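Local coordinates for protein D-glyceraldehyde dehydrogenase (NADP(+)) (PDB 5IZD) that oxidises D-glyceraldehyde to (R)-glycerate with NADP(+) in the non-phosphorylated Entner-Doudoroff pathway, working as a homotetramer of the aldehyde dehydrogenase family, at residues A[7-21]-A[32-45]. Residues are numbered along the deposited sequence; the frame is centred on the assembly and turned at random.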
loop_
_atom_site.group_PDB
_atom_site.type_symbol
_atom_site.label_atom_id
_atom_site.label_comp_id
_atom_site.label_asym_id
_atom_site.label_seq_id
_atom_site.Cartn_x
_atom_site.Cartn_y
_atom_site.Cartn_z
ATOM N N ILE A 7 -13.029 -15.461 -33.042
ATOM C CA ILE A 7 -14.149 -14.576 -32.691
ATOM C C ILE A 7 -15.269 -15.371 -32.010
ATOM O O ILE A 7 -15.708 -16.368 -32.554
ATOM C CB ILE A 7 -14.686 -13.841 -33.941
ATOM C CG1 ILE A 7 -13.610 -12.897 -34.452
ATOM C CG2 ILE A 7 -15.943 -13.024 -33.614
ATOM C CD1 ILE A 7 -13.713 -12.607 -35.912
ATOM N N ASP A 8 -15.693 -14.943 -30.808
ATOM C CA ASP A 8 -16.767 -15.658 -30.040
ATOM C C ASP A 8 -16.550 -17.177 -29.987
ATOM O O ASP A 8 -17.498 -17.970 -30.225
ATOM C CB ASP A 8 -18.198 -15.369 -30.601
ATOM C CG ASP A 8 -19.346 -15.687 -29.558
ATOM O OD1 ASP A 8 -19.244 -15.363 -28.344
ATOM O OD2 ASP A 8 -20.352 -16.317 -29.956
ATOM N N GLY A 9 -15.312 -17.562 -29.708
ATOM C CA GLY A 9 -14.979 -18.944 -29.445
ATOM C C GLY A 9 -14.834 -19.878 -30.643
ATOM O O GLY A 9 -14.791 -21.066 -30.435
ATOM N N GLN A 10 -14.713 -19.322 -31.858
ATOM C CA GLN A 10 -14.467 -20.049 -33.114
ATOM C C GLN A 10 -13.289 -19.449 -33.908
ATOM O O GLN A 10 -13.115 -18.214 -33.950
ATOM C CB GLN A 10 -15.690 -19.961 -34.028
ATOM C CG GLN A 10 -17.051 -19.934 -33.368
ATOM C CD GLN A 10 -18.147 -20.056 -34.416
ATOM O OE1 GLN A 10 -18.236 -19.230 -35.329
ATOM N NE2 GLN A 10 -18.924 -21.136 -34.357
ATOM N N TRP A 11 -12.504 -20.310 -34.541
ATOM C CA TRP A 11 -11.557 -19.885 -35.578
ATOM C C TRP A 11 -12.284 -19.654 -36.901
ATOM O O TRP A 11 -12.919 -20.556 -37.375
ATOM C CB TRP A 11 -10.460 -20.932 -35.800
ATOM C CG TRP A 11 -9.646 -21.062 -34.578
ATOM C CD1 TRP A 11 -9.771 -22.013 -33.604
ATOM C CD2 TRP A 11 -8.608 -20.163 -34.144
ATOM N NE1 TRP A 11 -8.874 -21.748 -32.581
ATOM C CE2 TRP A 11 -8.131 -20.641 -32.907
ATOM C CE3 TRP A 11 -8.018 -19.024 -34.700
ATOM C CZ2 TRP A 11 -7.077 -20.033 -32.227
ATOM C CZ3 TRP A 11 -6.977 -18.414 -34.024
ATOM C CH2 TRP A 11 -6.529 -18.902 -32.779
ATOM N N VAL A 12 -12.198 -18.462 -37.483
ATOM C CA VAL A 12 -12.966 -18.094 -38.690
ATOM C C VAL A 12 -12.077 -17.321 -39.678
ATOM O O VAL A 12 -10.975 -16.822 -39.318
ATOM C CB VAL A 12 -14.229 -17.248 -38.361
ATOM C CG1 VAL A 12 -15.219 -18.013 -37.481
ATOM C CG2 VAL A 12 -13.851 -15.982 -37.615
ATOM N N ASN A 13 -12.559 -17.237 -40.916
ATOM C CA ASN A 13 -11.970 -16.416 -41.969
ATOM C C ASN A 13 -12.542 -15.014 -41.836
ATOM O O ASN A 13 -13.554 -14.822 -41.180
ATOM C CB ASN A 13 -12.359 -16.939 -43.353
ATOM C CG ASN A 13 -11.843 -18.325 -43.616
ATOM O OD1 ASN A 13 -10.699 -18.644 -43.257
ATOM N ND2 ASN A 13 -12.672 -19.176 -44.282
ATOM N N SER A 14 -11.872 -14.042 -42.448
ATOM C CA SER A 14 -12.403 -12.692 -42.593
ATOM C C SER A 14 -13.744 -12.782 -43.285
ATOM O O SER A 14 -13.870 -13.603 -44.160
ATOM C CB SER A 14 -11.512 -11.880 -43.536
ATOM O OG SER A 14 -12.015 -10.542 -43.578
ATOM N N SER A 15 -14.698 -11.898 -42.974
ATOM C CA SER A 15 -16.026 -11.977 -43.654
ATOM C C SER A 15 -15.972 -11.543 -45.118
ATOM O O SER A 15 -16.848 -11.904 -45.884
ATOM C CB SER A 15 -17.123 -11.209 -42.886
ATOM O OG SER A 15 -16.780 -9.864 -42.619
ATOM N N SER A 16 -14.941 -10.794 -45.516
ATOM C CA SER A 16 -14.706 -10.497 -46.943
ATOM C C SER A 16 -13.904 -11.567 -47.666
ATOM O O SER A 16 -13.752 -11.462 -48.868
ATOM C CB SER A 16 -13.956 -9.175 -47.092
ATOM O OG SER A 16 -12.683 -9.295 -46.480
ATOM N N GLY A 17 -13.427 -12.586 -46.936
ATOM C CA GLY A 17 -12.387 -13.521 -47.353
ATOM C C GLY A 17 -10.999 -13.013 -47.733
ATOM O O GLY A 17 -10.168 -13.805 -48.140
ATOM N N LYS A 18 -10.718 -11.714 -47.586
ATOM C CA LYS A 18 -9.428 -11.157 -47.998
ATOM C C LYS A 18 -8.314 -11.492 -47.020
ATOM O O LYS A 18 -8.557 -11.680 -45.802
ATOM C CB LYS A 18 -9.528 -9.643 -48.226
ATOM C CG LYS A 18 -10.084 -9.268 -49.605
ATOM C CD LYS A 18 -10.733 -7.885 -49.619
ATOM C CE LYS A 18 -11.529 -7.677 -50.919
ATOM N NZ LYS A 18 -12.196 -6.328 -50.836
ATOM N N THR A 19 -7.099 -11.587 -47.563
ATOM C CA THR A 19 -5.887 -11.856 -46.778
ATOM C C THR A 19 -4.715 -10.954 -47.169
ATOM O O THR A 19 -4.734 -10.375 -48.235
ATOM C CB THR A 19 -5.419 -13.302 -46.971
ATOM O OG1 THR A 19 -5.078 -13.490 -48.333
ATOM C CG2 THR A 19 -6.518 -14.277 -46.599
ATOM N N VAL A 20 -3.692 -10.903 -46.318
ATOM C CA VAL A 20 -2.521 -10.068 -46.503
ATOM C C VAL A 20 -1.266 -10.937 -46.373
ATOM O O VAL A 20 -1.206 -11.830 -45.512
ATOM C CB VAL A 20 -2.479 -8.992 -45.403
ATOM C CG1 VAL A 20 -1.310 -8.034 -45.594
ATOM C CG2 VAL A 20 -3.797 -8.216 -45.346
ATOM N N ASP A 21 -0.275 -10.695 -47.238
ATOM C CA ASP A 21 0.962 -11.454 -47.174
ATOM C C ASP A 21 1.876 -11.037 -46.014
ATOM O O ASP A 21 1.996 -9.873 -45.702
ATOM C CB ASP A 21 1.752 -11.313 -48.495
ATOM C CG ASP A 21 1.052 -11.944 -49.663
ATOM O OD1 ASP A 21 0.205 -12.841 -49.432
ATOM O OD2 ASP A 21 1.369 -11.574 -50.824
ATOM N N GLY A 32 3.799 -16.549 -45.428
ATOM C CA GLY A 32 2.530 -16.791 -44.755
ATOM C C GLY A 32 1.507 -15.748 -45.143
ATOM O O GLY A 32 1.798 -14.858 -45.936
ATOM N N ARG A 33 0.313 -15.867 -44.577
ATOM C CA ARG A 33 -0.778 -14.934 -44.799
ATOM C C ARG A 33 -1.602 -14.857 -43.541
ATOM O O ARG A 33 -1.599 -15.763 -42.722
ATOM C CB ARG A 33 -1.699 -15.412 -45.943
ATOM C CG ARG A 33 -1.230 -15.045 -47.344
ATOM C CD ARG A 33 -1.781 -16.015 -48.409
ATOM N NE ARG A 33 -1.349 -17.374 -48.057
ATOM C CZ ARG A 33 -0.116 -17.876 -48.240
ATOM N NH1 ARG A 33 0.858 -17.195 -48.881
ATOM N NH2 ARG A 33 0.149 -19.112 -47.809
ATOM N N PHE A 34 -2.334 -13.770 -43.414
ATOM C CA PHE A 34 -3.312 -13.634 -42.350
ATOM C C PHE A 34 -4.595 -13.034 -42.874
ATOM O O PHE A 34 -4.603 -12.356 -43.907
ATOM C CB PHE A 34 -2.738 -12.809 -41.188
ATOM C CG PHE A 34 -2.263 -11.427 -41.551
ATOM C CD1 PHE A 34 -0.959 -11.199 -42.009
ATOM C CD2 PHE A 34 -3.098 -10.327 -41.392
ATOM C CE1 PHE A 34 -0.507 -9.886 -42.291
ATOM C CE2 PHE A 34 -2.641 -9.015 -41.646
ATOM C CZ PHE A 34 -1.348 -8.795 -42.078
ATOM N N GLU A 35 -5.672 -13.287 -42.153
ATOM C CA GLU A 35 -6.972 -12.734 -42.544
ATOM C C GLU A 35 -7.057 -11.206 -42.327
ATOM O O GLU A 35 -6.580 -10.670 -41.300
ATOM C CB GLU A 35 -8.097 -13.458 -41.798
ATOM C CG GLU A 35 -8.108 -14.955 -42.062
ATOM C CD GLU A 35 -8.567 -15.275 -43.491
ATOM O OE1 GLU A 35 -9.647 -14.748 -43.896
ATOM O OE2 GLU A 35 -7.851 -16.017 -44.186
ATOM N N ALA A 36 -7.601 -10.506 -43.323
ATOM C CA ALA A 36 -7.932 -9.063 -43.172
ATOM C C ALA A 36 -9.301 -8.850 -42.555
ATOM O O ALA A 36 -10.286 -8.788 -43.245
ATOM C CB ALA A 36 -7.825 -8.331 -44.514
ATOM N N ALA A 37 -9.386 -8.761 -41.246
ATOM C CA ALA A 37 -10.700 -8.578 -40.613
ATOM C C ALA A 37 -11.474 -7.333 -41.146
ATOM O O ALA A 37 -10.889 -6.291 -41.362
ATOM C CB ALA A 37 -10.538 -8.459 -39.089
ATOM N N THR A 38 -12.792 -7.426 -41.301
ATOM C CA THR A 38 -13.621 -6.246 -41.585
ATOM C C THR A 38 -14.121 -5.519 -40.310
ATOM O O THR A 38 -14.062 -6.044 -39.195
ATOM C CB THR A 38 -14.884 -6.657 -42.329
ATOM O OG1 THR A 38 -15.703 -7.466 -41.461
ATOM C CG2 THR A 38 -14.544 -7.424 -43.569
ATOM N N ARG A 39 -14.701 -4.350 -40.536
ATOM C CA ARG A 39 -15.444 -3.639 -39.557
ATOM C C ARG A 39 -16.509 -4.524 -38.908
ATOM O O ARG A 39 -16.730 -4.442 -37.714
ATOM C CB ARG A 39 -16.029 -2.333 -40.156
ATOM C CG ARG A 39 -14.965 -1.262 -40.448
ATOM N N ASP A 40 -17.136 -5.419 -39.659
ATOM C CA ASP A 40 -18.155 -6.311 -39.056
ATOM C C ASP A 40 -17.523 -7.461 -38.199
ATOM O O ASP A 40 -18.110 -7.886 -37.188
ATOM C CB ASP A 40 -19.111 -6.793 -40.139
ATOM C CG ASP A 40 -19.501 -5.657 -41.096
ATOM O OD1 ASP A 40 -20.393 -4.843 -40.807
ATOM O OD2 ASP A 40 -18.828 -5.544 -42.143
ATOM N N ASP A 41 -16.316 -7.909 -38.560
ATOM C CA ASP A 41 -15.572 -8.882 -37.748
ATOM C C ASP A 41 -15.167 -8.283 -36.378
ATOM O O ASP A 41 -15.284 -8.949 -35.360
ATOM C CB ASP A 41 -14.367 -9.450 -38.500
ATOM C CG ASP A 41 -14.774 -10.278 -39.711
ATOM O OD1 ASP A 41 -15.870 -10.914 -39.677
ATOM O OD2 ASP A 41 -14.025 -10.261 -40.735
ATOM N N VAL A 42 -14.724 -7.028 -36.392
ATOM C CA VAL A 42 -14.421 -6.268 -35.194
ATOM C C VAL A 42 -15.636 -6.124 -34.277
ATOM O O VAL A 42 -15.548 -6.427 -33.099
ATOM C CB VAL A 42 -13.870 -4.864 -35.556
ATOM C CG1 VAL A 42 -13.764 -3.994 -34.347
ATOM C CG2 VAL A 42 -12.497 -4.980 -36.228
ATOM N N ASP A 43 -16.751 -5.657 -34.829
ATOM C CA ASP A 43 -18.026 -5.629 -34.099
ATOM C C ASP A 43 -18.394 -6.966 -33.439
ATOM O O ASP A 43 -18.670 -6.961 -32.241
ATOM C CB ASP A 43 -19.169 -5.117 -34.977
ATOM C CG ASP A 43 -19.080 -3.619 -35.229
ATOM O OD1 ASP A 43 -18.300 -2.916 -34.592
ATOM O OD2 ASP A 43 -19.793 -3.111 -36.104
ATOM N N ARG A 44 -18.381 -8.086 -34.165
ATOM C CA ARG A 44 -18.689 -9.373 -33.530
ATOM C C ARG A 44 -17.731 -9.690 -32.389
ATOM O O ARG A 44 -18.162 -10.211 -31.344
ATOM C CB ARG A 44 -18.674 -10.564 -34.491
ATOM C CG ARG A 44 -19.833 -10.633 -35.462
ATOM C CD ARG A 44 -20.100 -12.045 -36.017
ATOM N NE ARG A 44 -18.914 -12.856 -36.327
ATOM C CZ ARG A 44 -18.104 -12.690 -37.385
ATOM N NH1 ARG A 44 -18.297 -11.700 -38.293
ATOM N NH2 ARG A 44 -17.066 -13.523 -37.536
ATOM N N ALA A 45 -16.441 -9.366 -32.579
ATOM C CA ALA A 45 -15.446 -9.653 -31.562
ATOM C C ALA A 45 -15.682 -8.822 -30.294
ATOM O O ALA A 45 -15.686 -9.379 -29.208
ATOM C CB ALA A 45 -14.033 -9.481 -32.111
#
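Ser14 and Ser15 pack closely against the start of helix 39-77. Thr38 is the N-cap and forms a capping box with Asp41. Asp41 OD2 accepts from two backbone amides. Ser15 N reaches its syn lone pair at 2.9 Å, while Thr38 N comes from above the carboxylate plane. OD1 of the same carboxylate takes a salt bridge from Arg44 NH1. These bonds hold the carboxylate, and the positive charge probably favours its ionised form. Thr38 OG1 also donates to Ser15 OG at 2.9 Å.

Ser14 is buried. Its OG, anti to the backbone N (chi1 -176°), bonds Ala36 O at 2.5 Å, a doubtfully short length. Its N donates to Glu35 OE1 at 2.7 Å, nearly straight (163°), on the anti side of the carboxylate. The Glu35 chain bends at chi2 (-71°), which helps bring the carboxylate back to this amide. Further along the helix, Ile7 CG2 packs on Arg44 CB at 3.8 Å.

Strands 19-21 and 32-35 pair antiparallel. Val20 and Phe34 exchange two backbone bonds, and Ala36 N donates to Lys18 O. Val20 CB sits over one face of the Phe34 ring, 3.8 Å from its centroid. The solvent side is looser. There Asp21 OD1 lies beside Arg33 CG at 3.4 Å without a salt bridge, and Arg33 pairs instead with Asp2.

Strand 19-23 of the hairpin edges a four-stranded sheet; strand 30-35 is next, then 2-7 and 10-12. Phe34 turns inward to Pro178 of helix 178-190 and to Ser175, a probable NADP-binding residue; Val42 packs on helix 205-214.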